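Local structure of protein (GYP1P) (Saccharomyces cerevisiae, 1FKM) at residues 136-140 with 250-254. The protein accelerates GTP hydrolysis by Ypt/Rab GTPases such as Ypt1 and Ypt7, through its TBC-type GAP domain, and so restrains them at the Golgi and vacuole. Numbering follows the deposited sequence.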
loop_
_atom_site.group_PDB
_atom_site.type_symbol
_atom_site.label_atom_id
_atom_site.label_comp_id
_atom_site.label_asym_id
_atom_site.label_seq_id
_atom_site.Cartn_x
_atom_site.Cartn_y
_atom_site.Cartn_z
ATOM N N LEU A 136 -2.990 1.609 -4.784
ATOM C CA LEU A 136 -1.749 1.156 -4.154
ATOM C C LEU A 136 -0.586 2.124 -4.174
ATOM O O LEU A 136 0.271 2.080 -3.296
ATOM C CB LEU A 136 -1.288 -0.170 -4.769
ATOM C CG LEU A 136 -2.187 -1.377 -4.510
ATOM C CD1 LEU A 136 -1.553 -2.620 -5.123
ATOM C CD2 LEU A 136 -2.380 -1.563 -3.016
ATOM N N VAL A 137 -0.538 2.990 -5.178
ATOM C CA VAL A 137 0.553 3.947 -5.274
ATOM C C VAL A 137 0.434 5.088 -4.255
ATOM O O VAL A 137 1.450 5.642 -3.828
ATOM C CB VAL A 137 0.629 4.567 -6.708
ATOM C CG1 VAL A 137 -0.562 5.492 -6.950
ATOM C CG2 VAL A 137 1.945 5.327 -6.886
ATOM N N THR A 138 -0.791 5.406 -3.830
ATOM C CA THR A 138 -0.996 6.542 -2.927
ATOM C C THR A 138 -0.370 6.537 -1.528
ATOM O O THR A 138 0.111 7.585 -1.074
ATOM C CB THR A 138 -2.511 6.929 -2.852
ATOM O OG1 THR A 138 -3.281 5.864 -2.281
ATOM C CG2 THR A 138 -3.032 7.200 -4.257
ATOM N N PRO A 139 -0.359 5.388 -0.822
ATOM C CA PRO A 139 0.260 5.409 0.513
ATOM C C PRO A 139 1.747 5.757 0.417
ATOM O O PRO A 139 2.296 6.437 1.289
ATOM C CB PRO A 139 0.030 3.988 1.033
ATOM C CG PRO A 139 -1.276 3.606 0.367
ATOM C CD PRO A 139 -1.066 4.115 -1.049
ATOM N N PHE A 140 2.397 5.279 -0.643
ATOM C CA PHE A 140 3.815 5.563 -0.872
ATOM C C PHE A 140 3.988 7.041 -1.196
ATOM O O PHE A 140 4.835 7.717 -0.613
ATOM C CB PHE A 140 4.351 4.765 -2.067
ATOM C CG PHE A 140 4.647 3.325 -1.763
ATOM C CD1 PHE A 140 5.475 2.980 -0.702
ATOM C CD2 PHE A 140 4.113 2.314 -2.555
ATOM C CE1 PHE A 140 5.768 1.648 -0.432
ATOM C CE2 PHE A 140 4.401 0.978 -2.293
ATOM C CZ PHE A 140 5.229 0.644 -1.232
ATOM N N VAL A 250 -4.408 2.877 7.063
ATOM C CA VAL A 250 -3.698 2.160 6.004
ATOM C C VAL A 250 -2.186 2.365 6.159
ATOM O O VAL A 250 -1.414 1.410 6.092
ATOM C CB VAL A 250 -4.146 2.652 4.604
ATOM C CG1 VAL A 250 -3.241 2.069 3.524
ATOM C CG2 VAL A 250 -5.598 2.236 4.348
ATOM N N ILE A 251 -1.772 3.612 6.379
ATOM C CA ILE A 251 -0.355 3.925 6.554
ATOM C C ILE A 251 0.251 3.118 7.699
ATOM O O ILE A 251 1.320 2.519 7.555
ATOM C CB ILE A 251 -0.145 5.440 6.825
ATOM C CG1 ILE A 251 -0.659 6.261 5.638
ATOM C CG2 ILE A 251 1.329 5.734 7.069
ATOM C CD1 ILE A 251 -0.029 5.890 4.322
ATOM N N ARG A 252 -0.436 3.094 8.834
ATOM C CA ARG A 252 0.044 2.347 9.991
ATOM C C ARG A 252 0.135 0.857 9.681
ATOM O O ARG A 252 1.093 0.192 10.071
ATOM C CB ARG A 252 -0.872 2.582 11.194
ATOM C CG ARG A 252 -0.573 1.679 12.383
ATOM C CD ARG A 252 0.835 1.868 12.940
ATOM N NE ARG A 252 1.068 0.921 14.028
ATOM C CZ ARG A 252 1.373 -0.360 13.853
ATOM N NH1 ARG A 252 1.504 -0.853 12.625
ATOM N NH2 ARG A 252 1.505 -1.159 14.901
HETATM N N MSE A 253 -0.862 0.333 8.984
HETATM C CA MSE A 253 -0.865 -1.082 8.606
HETATM C C MSE A 253 0.355 -1.414 7.760
HETATM O O MSE A 253 0.974 -2.475 7.923
HETATM C CB MSE A 253 -2.102 -1.420 7.775
HETATM C CG MSE A 253 -3.410 -1.379 8.513
HETATM SE SE MSE A 253 -4.851 -1.778 7.289
HETATM C CE MSE A 253 -4.298 -3.556 6.766
ATOM N N TRP A 254 0.687 -0.520 6.835
ATOM C CA TRP A 254 1.838 -0.754 5.966
ATOM C C TRP A 254 3.174 -0.836 6.702
ATOM O O TRP A 254 4.098 -1.485 6.215
ATOM C CB TRP A 254 1.872 0.290 4.842
ATOM C CG TRP A 254 0.887 -0.052 3.745
ATOM C CD1 TRP A 254 -0.339 -0.642 3.902
ATOM C CD2 TRP A 254 1.037 0.180 2.337
ATOM N NE1 TRP A 254 -0.957 -0.792 2.684
ATOM C CE2 TRP A 254 -0.136 -0.294 1.707
ATOM C CE3 TRP A 254 2.049 0.745 1.547
ATOM C CZ2 TRP A 254 -0.327 -0.223 0.319
ATOM C CZ3 TRP A 254 1.858 0.815 0.165
ATOM C CH2 TRP A 254 0.679 0.333 -0.429
#
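Trp254 and Phe140 both carry CG anti to their own carbonyl carbon (chi1 -79° and -78°), and these matching torsions swing the two rings together from separate helices. The meeting is a T-shaped stack: the benzo edge of the indole points at one face of Phe140, with CZ3 of Trp254 3.5 Å from CE2 of Phe140. The ring planes are turned 70° apart. The indole thus presents an edge to one neighbour and a face to another, since Pro139 lies over it in a CH-pi contact, its CB 3.8 Å from the centroid of the six-membered ring of Trp254 and nearly on the ring normal. Leu136 adds a methyl, CD2, beside CZ2 of Trp254, and brings its backbone O to 3.4 Å from CH2 of Trp254. The proline ring is also met by aliphatic branches, CG1 of Val250 near its CG and CD1 of Ile251 3.8 Å from CB of Pro139. No hydrogen bond spans the segments; the join is buried, mainly apolar packing. With an alanine at Trp254, a gap is likely to open between the helices, leaving the face of Phe140 and the ring of Pro139 without their aromatic partner. The two segments pass almost perpendicularly, their axes 10.6 Å apart, deep in the all-helical TBC domain, and the side chain of Leu136 is about 10 Å from that of the glutamine finger, Gln131. Around this crossing of helices 133-145 and 247-261, Leu185 of helix 168-186 touches both Phe140 and Trp254, while Trp43 of helix 39-46 packs on Ile251.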